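PDB 7AE5: phenolic acid decarboxylase from Sedimentibacter hydroxybenzoicus, which catalyses the reversible, non-oxidative decarboxylation of 4-hydroxybenzoate and 3,4-dihydroxybenzoate, using prenylated FMN and manganese, and so detoxifies phenolic compounds under anaerobic conditions. Local coordinates for residues Glu116-Lys121 with Ile294-His299; Ala146-Ala151 with Gly165-Gln170; Pro202-Ile207 with Asp249-Pro254; Val243-Tyr248 with Val260-Ile265. All coordinates share one frame; numbering follows the deposited sequence.

Interaction 1: residues Glu116-Lys121 with Ile294-His299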
loop_
_atom_site.group_PDB
_atom_site.type_symbol
_atom_site.label_atom_id
_atom_site.label_comp_id
_atom_site.label_asym_id
_atom_site.label_seq_id
_atom_site.Cartn_x
_atom_site.Cartn_y
_atom_site.Cartn_z
ATOM N N GLU C 116 13.889 -47.788 -42.654
ATOM C CA GLU C 116 14.964 -48.689 -43.061
ATOM C C GLU C 116 14.867 -50.035 -42.350
ATOM O O GLU C 116 14.877 -51.088 -42.997
ATOM C CB GLU C 116 16.325 -48.040 -42.799
ATOM C CG GLU C 116 16.691 -46.941 -43.786
ATOM C CD GLU C 116 18.056 -46.336 -43.511
ATOM O OE1 GLU C 116 18.601 -45.659 -44.411
ATOM O OE2 GLU C 116 18.580 -46.528 -42.393
ATOM N N ASN C 117 14.780 -50.022 -41.023
ATOM C CA ASN C 117 14.672 -51.238 -40.230
ATOM C C ASN C 117 13.312 -51.290 -39.549
ATOM O O ASN C 117 12.807 -50.269 -39.072
ATOM C CB ASN C 117 15.787 -51.315 -39.184
ATOM C CG ASN C 117 17.168 -51.219 -39.798
ATOM O OD1 ASN C 117 17.453 -50.310 -40.578
ATOM N ND2 ASN C 117 18.036 -52.163 -39.451
ATOM N N VAL C 118 12.723 -52.484 -39.506
ATOM C CA VAL C 118 11.368 -52.679 -39.007
ATOM C C VAL C 118 11.382 -53.760 -37.935
ATOM O O VAL C 118 11.934 -54.845 -38.148
ATOM C CB VAL C 118 10.394 -53.060 -40.138
ATOM C CG1 VAL C 118 8.994 -53.254 -39.586
ATOM C CG2 VAL C 118 10.401 -51.998 -41.230
ATOM N N ILE C 119 10.769 -53.465 -36.791
ATOM C CA ILE C 119 10.567 -54.427 -35.714
ATOM C C ILE C 119 9.064 -54.578 -35.528
ATOM O O ILE C 119 8.385 -53.629 -35.112
ATOM C CB ILE C 119 11.243 -53.989 -34.408
ATOM C CG1 ILE C 119 12.767 -54.067 -34.539
ATOM C CG2 ILE C 119 10.756 -54.845 -33.242
ATOM C CD1 ILE C 119 13.492 -54.264 -33.220
ATOM N N ASP C 120 8.536 -55.763 -35.841
ATOM C CA ASP C 120 7.113 -56.029 -35.700
ATOM C C ASP C 120 6.786 -57.106 -34.675
ATOM O O ASP C 120 5.603 -57.308 -34.377
ATOM C CB ASP C 120 6.500 -56.423 -37.055
ATOM C CG ASP C 120 6.881 -57.827 -37.485
ATOM O OD1 ASP C 120 8.024 -58.250 -37.204
ATOM O OD2 ASP C 120 6.036 -58.508 -38.103
ATOM N N LYS C 121 7.786 -57.795 -34.127
ATOM C CA LYS C 121 7.559 -58.829 -33.129
ATOM C C LYS C 121 8.618 -58.725 -32.040
ATOM O O LYS C 121 9.730 -58.248 -32.281
ATOM C CB LYS C 121 7.580 -60.233 -33.748
ATOM C CG LYS C 121 8.888 -60.598 -34.434
ATOM C CD LYS C 121 8.639 -61.343 -35.738
ATOM C CE LYS C 121 9.930 -61.560 -36.512
ATOM N NZ LYS C 121 10.118 -60.547 -37.587
ATOM N N ILE C 294 3.054 -50.354 -27.799
ATOM C CA ILE C 294 3.866 -50.068 -28.975
ATOM C C ILE C 294 3.748 -51.266 -29.907
ATOM O O ILE C 294 4.242 -52.357 -29.601
ATOM C CB ILE C 294 5.321 -49.769 -28.590
ATOM C CG1 ILE C 294 5.422 -48.334 -28.071
ATOM C CG2 ILE C 294 6.247 -49.957 -29.784
ATOM C CD1 ILE C 294 6.778 -47.970 -27.538
ATOM N N ASP C 295 3.067 -51.070 -31.037
ATOM C CA ASP C 295 2.756 -52.159 -31.955
ATOM C C ASP C 295 3.835 -52.386 -33.005
ATOM O O ASP C 295 3.979 -53.512 -33.496
ATOM C CB ASP C 295 1.421 -51.894 -32.656
ATOM C CG ASP C 295 0.266 -51.754 -31.682
ATOM O OD1 ASP C 295 -0.093 -52.760 -31.034
ATOM O OD2 ASP C 295 -0.283 -50.638 -31.566
ATOM N N ARG C 296 4.597 -51.354 -33.361
ATOM C CA ARG C 296 5.661 -51.509 -34.342
ATOM C C ARG C 296 6.695 -50.411 -34.145
ATOM O O ARG C 296 6.359 -49.281 -33.780
ATOM C CB ARG C 296 5.119 -51.476 -35.776
ATOM C CG ARG C 296 6.178 -51.722 -36.842
ATOM C CD ARG C 296 5.684 -51.335 -38.223
ATOM N NE ARG C 296 4.778 -52.333 -38.778
ATOM C CZ ARG C 296 4.940 -52.918 -39.957
ATOM N NH1 ARG C 296 5.966 -52.625 -40.740
ATOM N NH2 ARG C 296 4.048 -53.816 -40.364
ATOM N N ILE C 297 7.956 -50.761 -34.391
ATOM C CA ILE C 297 9.070 -49.822 -34.357
ATOM C C ILE C 297 9.706 -49.790 -35.739
ATOM O O ILE C 297 10.027 -50.842 -36.304
ATOM C CB ILE C 297 10.115 -50.208 -33.294
ATOM C CG1 ILE C 297 9.565 -49.970 -31.889
ATOM C CG2 ILE C 297 11.405 -49.423 -33.500
ATOM C CD1 ILE C 297 10.456 -50.507 -30.791
ATOM N N THR C 298 9.875 -48.589 -36.287
ATOM C CA THR C 298 10.623 -48.373 -37.518
ATOM C C THR C 298 11.742 -47.383 -37.229
ATOM O O THR C 298 11.497 -46.324 -36.644
ATOM C CB THR C 298 9.724 -47.847 -38.642
ATOM O OG1 THR C 298 9.597 -46.424 -38.531
ATOM C CG2 THR C 298 8.341 -48.481 -38.569
ATOM N N HIS C 299 12.964 -47.726 -37.632
ATOM C CA HIS C 299 14.111 -46.910 -37.260
ATOM C C HIS C 299 15.184 -46.974 -38.337
ATOM O O HIS C 299 15.273 -47.944 -39.096
ATOM C CB HIS C 299 14.690 -47.352 -35.911
ATOM C CG HIS C 299 15.357 -48.692 -35.944
ATOM N ND1 HIS C 299 16.664 -48.865 -36.344
ATOM C CD2 HIS C 299 14.895 -49.925 -35.625
ATOM C CE1 HIS C 299 16.981 -50.145 -36.267
ATOM N NE2 HIS C 299 15.925 -50.810 -35.835
#
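Four backbone hydrogen bonds tie Asn117 to His299 and Ile119 to Ile297, laying strand 117-119 antiparallel along strand 287-299. Asn117 N reaches His299 O at 2.9 Å, and His299 N bonds back to Asn117 O. The Ile pair is straighter: Ile119 N to Ile297 O is 2.8 Å with 172° at the hydrogen, and Ile297 N to Ile119 O is 3.0 Å. Between them lies the non-hydrogen-bonded pair Val118 and Thr298. Here CA-H...O contacts fill in, with Thr298 CA 3.3 Å from Asn117 O.

The two strands belong to the large antiparallel sheet of the UbiD Rift-related domain. Just before the paired residues, Asp295 and Arg296 both face Glu262 of strand 259-265, a classic beta bulge on the other side of strand 287-299.

Side-chain packing differs on the two faces. Beside Ile119 and Ile297, whose CB atoms are 4.1 Å apart, Asn117 CB sits over the face of the His299 ring, a CH-pi contact of 3.6 Å from CB to the ring centroid. With His299 CG held between its backbone N and carbonyl carbon (chi1 69°), the imidazole offers that face to Asn117, whose amide plane lies 27° from it. Asn117 OD1 bonds to Thr301 OG1.

On the face with Thr298, Val118 CG1 meets Arg296 NH1 at 3.3 Å, oblique to the guanidinium. Charge pairing holds that NH1 from beyond the strands, through a salt bridge to Asp246, while Arg296 NE is buried with no polar partner.

Interaction 2: residues Ala146-Ala151 with Gly165-Gln170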
loop_
_atom_site.group_PDB
_atom_site.type_symbol
_atom_site.label_atom_id
_atom_site.label_comp_id
_atom_site.label_asym_id
_atom_site.label_seq_id
_atom_site.Cartn_x
_atom_site.Cartn_y
_atom_site.Cartn_z
ATOM N N ALA C 146 10.476 -36.611 -27.418
ATOM C CA ALA C 146 9.768 -37.194 -28.545
ATOM C C ALA C 146 8.763 -36.208 -29.130
ATOM O O ALA C 146 8.237 -35.334 -28.434
ATOM C CB ALA C 146 9.051 -38.475 -28.123
ATOM N N SER C 147 8.504 -36.356 -30.427
ATOM C CA SER C 147 7.461 -35.612 -31.126
ATOM C C SER C 147 6.319 -36.580 -31.417
ATOM O O SER C 147 6.465 -37.492 -32.239
ATOM C CB SER C 147 8.002 -34.977 -32.404
ATOM O OG SER C 147 9.218 -34.293 -32.153
ATOM N N VAL C 148 5.188 -36.379 -30.747
ATOM C CA VAL C 148 4.093 -37.343 -30.723
ATOM C C VAL C 148 3.004 -36.880 -31.682
ATOM O O VAL C 148 2.534 -35.738 -31.597
ATOM C CB VAL C 148 3.542 -37.511 -29.297
ATOM C CG1 VAL C 148 2.154 -38.134 -29.325
ATOM C CG2 VAL C 148 4.503 -38.334 -28.451
ATOM N N VAL C 149 2.589 -37.774 -32.578
ATOM C CA VAL C 149 1.697 -37.447 -33.687
ATOM C C VAL C 149 0.335 -38.082 -33.442
ATOM O O VAL C 149 0.238 -39.295 -33.219
ATOM C CB VAL C 149 2.283 -37.919 -35.028
ATOM C CG1 VAL C 149 1.575 -37.236 -36.186
ATOM C CG2 VAL C 149 3.779 -37.655 -35.075
ATOM N N THR C 150 -0.713 -37.261 -33.489
ATOM C CA THR C 150 -2.097 -37.712 -33.420
ATOM C C THR C 150 -2.882 -37.088 -34.567
ATOM O O THR C 150 -2.410 -36.170 -35.244
ATOM C CB THR C 150 -2.758 -37.350 -32.080
ATOM O OG1 THR C 150 -3.290 -36.021 -32.151
ATOM C CG2 THR C 150 -1.765 -37.440 -30.935
ATOM N N ALA C 151 -4.093 -37.596 -34.778
ATOM C CA ALA C 151 -4.990 -37.106 -35.822
ATOM C C ALA C 151 -6.354 -37.754 -35.612
ATOM O O ALA C 151 -6.561 -38.520 -34.666
ATOM C CB ALA C 151 -4.451 -37.404 -37.224
ATOM N N GLY C 165 2.970 -32.676 -30.797
ATOM C CA GLY C 165 3.441 -32.013 -29.602
ATOM C C GLY C 165 4.449 -32.886 -28.882
ATOM O O GLY C 165 4.580 -34.080 -29.165
ATOM N N THR C 166 5.170 -32.269 -27.951
ATOM C CA THR C 166 6.133 -32.976 -27.115
ATOM C C THR C 166 5.477 -33.347 -25.793
ATOM O O THR C 166 4.911 -32.487 -25.111
ATOM C CB THR C 166 7.380 -32.129 -26.855
ATOM O OG1 THR C 166 6.989 -30.829 -26.395
ATOM C CG2 THR C 166 8.208 -31.994 -28.122
ATOM N N TYR C 167 5.554 -34.627 -25.440
ATOM C CA TYR C 167 5.001 -35.130 -24.192
ATOM C C TYR C 167 5.986 -36.120 -23.595
ATOM O O TYR C 167 6.590 -36.914 -24.321
ATOM C CB TYR C 167 3.637 -35.794 -24.415
ATOM C CG TYR C 167 2.678 -34.933 -25.205
ATOM C CD1 TYR C 167 2.143 -33.774 -24.657
ATOM C CD2 TYR C 167 2.325 -35.266 -26.507
ATOM C CE1 TYR C 167 1.275 -32.978 -25.379
ATOM C CE2 TYR C 167 1.455 -34.477 -27.235
ATOM C CZ TYR C 167 0.933 -33.333 -26.666
ATOM O OH TYR C 167 0.069 -32.542 -27.386
ATOM N N ARG C 168 6.154 -36.062 -22.278
ATOM C CA ARG C 168 7.087 -36.963 -21.619
ATOM C C ARG C 168 6.581 -38.399 -21.701
ATOM O O ARG C 168 5.388 -38.672 -21.532
ATOM C CB ARG C 168 7.309 -36.541 -20.165
ATOM C CG ARG C 168 6.154 -36.817 -19.219
ATOM C CD ARG C 168 6.294 -35.985 -17.962
ATOM N NE ARG C 168 5.467 -36.489 -16.874
ATOM C CZ ARG C 168 4.925 -35.726 -15.936
ATOM N NH1 ARG C 168 5.092 -34.414 -15.932
ATOM N NH2 ARG C 168 4.201 -36.295 -14.975
ATOM N N ILE C 169 7.499 -39.317 -21.985
ATOM C CA ILE C 169 7.176 -40.711 -22.256
ATOM C C ILE C 169 7.934 -41.561 -21.248
ATOM O O ILE C 169 9.158 -41.715 -21.354
ATOM C CB ILE C 169 7.537 -41.107 -23.696
ATOM C CG1 ILE C 169 6.758 -40.254 -24.699
ATOM C CG2 ILE C 169 7.269 -42.578 -23.932
ATOM C CD1 ILE C 169 5.266 -40.487 -24.673
ATOM N N GLN C 170 7.219 -42.109 -20.268
ATOM C CA GLN C 170 7.823 -43.000 -19.285
ATOM C C GLN C 170 7.780 -44.429 -19.808
ATOM O O GLN C 170 6.703 -44.949 -20.119
ATOM C CB GLN C 170 7.111 -42.921 -17.936
ATOM C CG GLN C 170 7.741 -43.839 -16.894
ATOM C CD GLN C 170 7.017 -43.823 -15.564
ATOM O OE1 GLN C 170 6.154 -42.982 -15.323
ATOM N NE2 GLN C 170 7.370 -44.759 -14.690
#
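Val148 N gives a nearly straight hydrogen bond to Gly165 O, 2.9 Å long with 169° at the hydrogen, and Gly165 N answers at 3.2 Å to Val148 O. Together they make an antiparallel hydrogen-bonded pair where strand 147-150 meets the end of strand 163-165, inside the Rift-related domain. Beyond this pair, Ala146 O takes a CA-H...O contact from Thr166 CA at 3.4 Å and also lies against Thr166 CG2.

Tyr167 then turns its ring back alongside Val148. Its CG lies beside its own backbone N and opposite the carbonyl carbon (chi1 -50°), which swings the ring into place. Val148 CB comes to the ring's edge near the plane, 3.8 Å from Tyr167 CD2, the two side chains crossing at about a right angle. The phenol oxygen ends near Gly165, with Tyr167 OH 4.1 Å from Gly165 CA, an approach possible because Gly165 has no side chain. Ile169 CD1 adds a looser contact to Val148 CG2 at 4.4 Å.

Gly165 to Arg168 are predicted to bind prenylated FMN. Backbone bonds at one end and apolar packing of Tyr167 and Ile169 beyond it thus hold this loop against the sheet, probably fixing its course past the cofactor.

Interaction 3: residues Pro202-Ile207 with Asp249-Pro254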
loop_
_atom_site.group_PDB
_atom_site.type_symbol
_atom_site.label_atom_id
_atom_site.label_comp_id
_atom_site.label_asym_id
_atom_site.label_seq_id
_atom_site.Cartn_x
_atom_site.Cartn_y
_atom_site.Cartn_z
ATOM N N PRO C 202 -4.755 -44.707 -31.944
ATOM C CA PRO C 202 -3.399 -44.814 -32.492
ATOM C C PRO C 202 -2.627 -43.508 -32.394
ATOM O O PRO C 202 -3.163 -42.422 -32.623
ATOM C CB PRO C 202 -3.636 -45.206 -33.959
ATOM C CG PRO C 202 -5.115 -45.000 -34.222
ATOM C CD PRO C 202 -5.761 -44.456 -32.987
ATOM N N ILE C 203 -1.347 -43.632 -32.031
ATOM C CA ILE C 203 -0.409 -42.516 -32.036
ATOM C C ILE C 203 0.913 -42.998 -32.615
ATOM O O ILE C 203 1.184 -44.199 -32.701
ATOM C CB ILE C 203 -0.171 -41.906 -30.630
ATOM C CG1 ILE C 203 0.853 -42.730 -29.847
ATOM C CG2 ILE C 203 -1.471 -41.773 -29.849
ATOM C CD1 ILE C 203 1.272 -42.089 -28.546
ATOM N N ALA C 204 1.739 -42.038 -33.021
ATOM C CA ALA C 204 3.101 -42.292 -33.463
ATOM C C ALA C 204 4.055 -41.437 -32.643
ATOM O O ALA C 204 3.805 -40.248 -32.423
ATOM C CB ALA C 204 3.272 -41.992 -34.954
ATOM N N ILE C 205 5.143 -42.049 -32.185
ATOM C CA ILE C 205 6.127 -41.392 -31.331
ATOM C C ILE C 205 7.447 -41.376 -32.087
ATOM O O ILE C 205 8.073 -42.427 -32.274
ATOM C CB ILE C 205 6.272 -42.098 -29.976
ATOM C CG1 ILE C 205 4.934 -42.119 -29.236
ATOM C CG2 ILE C 205 7.330 -41.420 -29.128
ATOM C CD1 ILE C 205 4.898 -43.095 -28.084
ATOM N N THR C 206 7.871 -40.194 -32.526
ATOM C CA THR C 206 9.096 -40.045 -33.299
ATOM C C THR C 206 10.212 -39.489 -32.425
ATOM O O THR C 206 10.004 -38.545 -31.655
ATOM C CB THR C 206 8.878 -39.134 -34.509
ATOM O OG1 THR C 206 8.711 -37.780 -34.071
ATOM C CG2 THR C 206 7.643 -39.572 -35.287
ATOM N N ILE C 207 11.398 -40.082 -32.552
ATOM C CA ILE C 207 12.565 -39.730 -31.753
ATOM C C ILE C 207 13.726 -39.441 -32.694
ATOM O O ILE C 207 13.934 -40.163 -33.676
ATOM C CB ILE C 207 12.931 -40.857 -30.763
ATOM C CG1 ILE C 207 11.727 -41.207 -29.884
ATOM C CG2 ILE C 207 14.124 -40.460 -29.905
ATOM C CD1 ILE C 207 11.847 -42.541 -29.180
ATOM N N ASP C 249 -3.099 -45.154 -41.423
ATOM C CA ASP C 249 -3.134 -44.368 -42.653
ATOM C C ASP C 249 -3.181 -42.873 -42.362
ATOM O O ASP C 249 -2.589 -42.072 -43.095
ATOM C CB ASP C 249 -4.339 -44.783 -43.496
ATOM C CG ASP C 249 -4.255 -46.223 -43.967
ATOM O OD1 ASP C 249 -3.182 -46.839 -43.800
ATOM O OD2 ASP C 249 -5.262 -46.737 -44.501
ATOM N N HIS C 250 -3.884 -42.478 -41.301
ATOM C CA HIS C 250 -4.095 -41.072 -40.979
ATOM C C HIS C 250 -2.913 -40.427 -40.264
ATOM O O HIS C 250 -2.946 -39.214 -40.032
ATOM C CB HIS C 250 -5.347 -40.907 -40.109
ATOM C CG HIS C 250 -5.317 -41.701 -38.838
ATOM N ND1 HIS C 250 -4.654 -42.904 -38.718
ATOM C CD2 HIS C 250 -5.843 -41.443 -37.617
ATOM C CE1 HIS C 250 -4.794 -43.364 -37.488
ATOM N NE2 HIS C 250 -5.511 -42.495 -36.799
ATOM N N LEU C 251 -1.884 -41.191 -39.909
ATOM C CA LEU C 251 -0.745 -40.682 -39.157
ATOM C C LEU C 251 0.479 -40.599 -40.058
ATOM O O LEU C 251 0.834 -41.580 -40.724
ATOM C CB LEU C 251 -0.454 -41.571 -37.947
ATOM C CG LEU C 251 -1.523 -41.532 -36.852
ATOM C CD1 LEU C 251 -1.119 -42.390 -35.667
ATOM C CD2 LEU C 251 -1.787 -40.097 -36.423
ATOM N N TYR C 252 1.119 -39.430 -40.067
ATOM C CA TYR C 252 2.289 -39.168 -40.886
ATOM C C TYR C 252 3.435 -38.717 -39.989
ATOM O O TYR C 252 3.256 -37.899 -39.078
ATOM C CB TYR C 252 2.002 -38.118 -41.968
ATOM C CG TYR C 252 1.236 -38.679 -43.156
ATOM C CD1 TYR C 252 -0.087 -39.090 -43.021
ATOM C CD2 TYR C 252 1.834 -38.802 -44.404
ATOM C CE1 TYR C 252 -0.790 -39.604 -44.097
ATOM C CE2 TYR C 252 1.137 -39.316 -45.485
ATOM C CZ TYR C 252 -0.173 -39.716 -45.326
ATOM O OH TYR C 252 -0.867 -40.227 -46.400
ATOM N N VAL C 253 4.597 -39.289 -40.251
ATOM C CA VAL C 253 5.797 -39.069 -39.455
ATOM C C VAL C 253 6.831 -38.429 -40.370
ATOM O O VAL C 253 6.746 -38.557 -41.602
ATOM C CB VAL C 253 6.292 -40.383 -38.809
ATOM C CG1 VAL C 253 5.148 -41.073 -38.063
ATOM C CG2 VAL C 253 6.881 -41.305 -39.853
ATOM N N PRO C 254 7.822 -37.727 -39.806
ATOM C CA PRO C 254 8.887 -37.190 -40.650
ATOM C C PRO C 254 9.802 -38.260 -41.222
ATOM O O PRO C 254 10.165 -39.237 -40.561
ATOM C CB PRO C 254 9.588 -36.209 -39.709
ATOM C CG PRO C 254 9.086 -36.574 -38.267
ATOM C CD PRO C 254 8.317 -37.819 -38.414
#
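His250 opens the contact by presenting the edge of its imidazole to Pro202: Pro202 CG lies near the ring plane, 3.6 Å from His250 NE2, the two side chains crossing at about a right angle. His250 CG sits between its backbone N and carbonyl carbon (chi1 57°), which brings the ring up to the proline although its CB sets out in another direction. NE2 is buried here with no polar partner.

Leu251 comes next, its CG lying over one face of the His250 ring. Its CD1 branch wedges against the backbone of the opposite strand, 3.7 Å from both Pro202 O and Ile203 CA, and touches Pro202 CB at 4.1 Å. Tyr252 turns the other way, onto Ile242 and Lys244.

Val253 points back again. Its CG1 meets the methyl of Ala204, 3.7 Å from Ala204 CB, and its CB lies 3.9 Å from Thr206 CG2. Pro254 finishes the row, its ring carbon CD meeting the methyl CG2 of Thr206 at 3.6 Å. The threonine thus offers its methyl to this contact, while its OG1 is bonded to Ser147 O and Asn209 ND2.

No hydrogen bond joins the segments. Their strands run parallel, 1° apart in direction, but with axes 8.1 Å apart they pack face to face through side chains, as layers of different sheets. Strand 201-207 lies between strands 147-150 and 259-265 of the large sheet; strand 252-254 pairs with 241-244 in a small one, and Tyr252 O takes a bond from Tyr228 of helix 227-234.

Interaction 4: residues Val243-Tyr248 with Val260-Ile265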
loop_
_atom_site.group_PDB
_atom_site.type_symbol
_atom_site.label_atom_id
_atom_site.label_comp_id
_atom_site.label_asym_id
_atom_site.label_seq_id
_atom_site.Cartn_x
_atom_site.Cartn_y
_atom_site.Cartn_z
ATOM N N VAL C 243 6.280 -39.065 -44.356
ATOM C CA VAL C 243 5.996 -40.411 -44.842
ATOM C C VAL C 243 4.903 -41.018 -43.976
ATOM O O VAL C 243 4.897 -40.845 -42.752
ATOM C CB VAL C 243 7.256 -41.301 -44.836
ATOM N N LYS C 244 3.978 -41.729 -44.616
ATOM C CA LYS C 244 2.882 -42.358 -43.893
ATOM C C LYS C 244 3.410 -43.384 -42.899
ATOM O O LYS C 244 4.399 -44.075 -43.159
ATOM C CB LYS C 244 1.920 -43.029 -44.874
ATOM C CG LYS C 244 0.506 -43.206 -44.347
ATOM C CD LYS C 244 -0.346 -43.988 -45.334
ATOM C CE LYS C 244 -0.093 -45.482 -45.207
ATOM N NZ LYS C 244 -1.360 -46.260 -45.185
ATOM N N SER C 245 2.749 -43.473 -41.749
ATOM C CA SER C 245 3.084 -44.513 -40.793
ATOM C C SER C 245 2.735 -45.880 -41.371
ATOM O O SER C 245 1.907 -46.008 -42.278
ATOM C CB SER C 245 2.352 -44.289 -39.469
ATOM O OG SER C 245 1.073 -44.899 -39.481
ATOM N N ASP C 246 3.383 -46.912 -40.835
ATOM C CA ASP C 246 3.227 -48.250 -41.396
ATOM C C ASP C 246 1.840 -48.816 -41.114
ATOM O O ASP C 246 1.189 -49.365 -42.010
ATOM C CB ASP C 246 4.311 -49.176 -40.846
ATOM C CG ASP C 246 5.460 -49.370 -41.816
ATOM O OD1 ASP C 246 5.454 -48.722 -42.884
ATOM O OD2 ASP C 246 6.368 -50.171 -41.512
ATOM N N LEU C 247 1.367 -48.684 -39.876
ATOM C CA LEU C 247 0.131 -49.338 -39.464
ATOM C C LEU C 247 -1.095 -48.444 -39.559
ATOM O O LEU C 247 -2.218 -48.962 -39.578
ATOM C CB LEU C 247 0.259 -49.846 -38.025
ATOM C CG LEU C 247 1.492 -50.689 -37.703
ATOM C CD1 LEU C 247 1.556 -50.982 -36.215
ATOM C CD2 LEU C 247 1.470 -51.977 -38.506
ATOM N N TYR C 248 -0.920 -47.127 -39.622
ATOM C CA TYR C 248 -2.033 -46.193 -39.507
ATOM C C TYR C 248 -1.995 -45.217 -40.673
ATOM O O TYR C 248 -0.988 -44.533 -40.883
ATOM C CB TYR C 248 -1.979 -45.468 -38.162
ATOM C CG TYR C 248 -1.989 -46.432 -36.994
ATOM C CD1 TYR C 248 -3.061 -47.294 -36.793
ATOM C CD2 TYR C 248 -0.919 -46.505 -36.112
ATOM C CE1 TYR C 248 -3.076 -48.187 -35.738
ATOM C CE2 TYR C 248 -0.924 -47.396 -35.052
ATOM C CZ TYR C 248 -2.005 -48.235 -34.871
ATOM O OH TYR C 248 -2.020 -49.124 -33.819
ATOM N N VAL C 260 10.834 -44.385 -34.909
ATOM C CA VAL C 260 9.396 -44.140 -34.930
ATOM C C VAL C 260 8.715 -45.249 -34.142
ATOM O O VAL C 260 8.940 -46.434 -34.408
ATOM C CB VAL C 260 8.837 -44.077 -36.365
ATOM C CG1 VAL C 260 7.337 -43.823 -36.336
ATOM C CG2 VAL C 260 9.547 -42.997 -37.169
ATOM N N LEU C 261 7.889 -44.866 -33.174
ATOM C CA LEU C 261 7.167 -45.809 -32.323
ATOM C C LEU C 261 5.686 -45.723 -32.675
ATOM O O LEU C 261 4.994 -44.790 -32.259
ATOM C CB LEU C 261 7.401 -45.508 -30.846
ATOM C CG LEU C 261 8.851 -45.392 -30.377
ATOM C CD1 LEU C 261 8.911 -45.268 -28.865
ATOM C CD2 LEU C 261 9.650 -46.592 -30.845
ATOM N N GLU C 262 5.203 -46.698 -33.438
ATOM C CA GLU C 262 3.794 -46.764 -33.793
ATOM C C GLU C 262 3.053 -47.619 -32.774
ATOM O O GLU C 262 3.462 -48.747 -32.484
ATOM C CB GLU C 262 3.618 -47.327 -35.203
ATOM C CG GLU C 262 4.351 -46.527 -36.267
ATOM C CD GLU C 262 4.172 -47.099 -37.659
ATOM O OE1 GLU C 262 3.206 -47.861 -37.871
ATOM O OE2 GLU C 262 4.999 -46.782 -38.541
ATOM N N GLY C 263 1.976 -47.075 -32.228
ATOM C CA GLY C 263 1.226 -47.791 -31.224
ATOM C C GLY C 263 -0.128 -47.168 -30.986
ATOM O O GLY C 263 -0.652 -46.441 -31.831
ATOM N N HIS C 264 -0.690 -47.457 -29.814
ATOM C CA HIS C 264 -2.027 -46.988 -29.489
ATOM C C HIS C 264 -2.174 -46.828 -27.984
ATOM O O HIS C 264 -1.580 -47.574 -27.202
ATOM C CB HIS C 264 -3.104 -47.949 -30.008
ATOM C CG HIS C 264 -3.057 -49.307 -29.377
ATOM N ND1 HIS C 264 -2.435 -50.384 -29.971
ATOM C CD2 HIS C 264 -3.557 -49.764 -28.203
ATOM C CE1 HIS C 264 -2.554 -51.445 -29.193
ATOM N NE2 HIS C 264 -3.231 -51.095 -28.114
ATOM N N ILE C 265 -2.986 -45.847 -27.590
ATOM C CA ILE C 265 -3.401 -45.736 -26.199
ATOM C C ILE C 265 -4.313 -46.908 -25.860
ATOM O O ILE C 265 -5.276 -47.196 -26.583
ATOM C CB ILE C 265 -4.103 -44.395 -25.946
ATOM C CG1 ILE C 265 -3.285 -43.244 -26.536
ATOM C CG2 ILE C 265 -4.337 -44.195 -24.456
ATOM C CD1 ILE C 265 -3.656 -41.885 -25.983
#
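Glu262 sends its carboxylate into the turn at Ser245-Leu247, where two successive backbone N-H groups receive it. From CB, which points toward the turn, the chain goes to a CG lying beside the backbone N and opposite the carbonyl carbon (chi1 -58°), then runs on fully extended. CD arrives 3.8 Å from Ser245 CB. At the tip, OE2 accepts from Asp246 N at 2.8 Å and OE1 from Leu247 N, also at 2.8 Å. Both donors come on the syn side, out of the carboxylate plane by 29° for Asp246 and 18° for Leu247. Leu247 CG closes in on the second oxygen, 3.3 Å from Glu262 OE1, and Asp246 CB lies 3.4 Å from Glu262 OE2.

Past the glutamate, Tyr248 leans along the same strand: its CE2 is 3.4 Å from Gly263 O, oblique to the ring. Leu247 CB lies over the centre of one ring face, and the phenol OH makes a weak hydrogen bond to Asp295, which also bonds His264.

The Asp246 carboxylate is turned nearly perpendicular to that of Glu262, and its salt bridges to Arg296, Lys115 and Arg109 would ease the repulsion between two acids whose oxygens Asp246 OD2 and Glu262 OE2 are 4.7 Å apart. A buried Glu262 held by two N-H donors is consistent with a carboxylate that stays ionised and fixes the turn onto strand 259-265.

Overall arrangement
All four interactions fall within the Rift-related domain, and each reaches the same large antiparallel sheet, interactions 2, 3 and 4 being nested inside the loop closed by interaction 1. Interactions 3 and 4 alternate along the chain and have centres about 5 Å apart, with Pro202 packed on Tyr248. Interaction 4 meets interaction 1 through the Arg296-Asp246 salt bridge, centres about 9 Å apart; interaction 2 meets interaction 3 through Val149 N and Ala204 O. Interaction 2 holds part of the predicted prenylated FMN site: its Tyr167 side chain is about 4 Å from that of Met184, also predicted, with a bound rubidium ion about 5 Å from Gly165 CA. Interaction 1 is remote, centres about 17 Å apart.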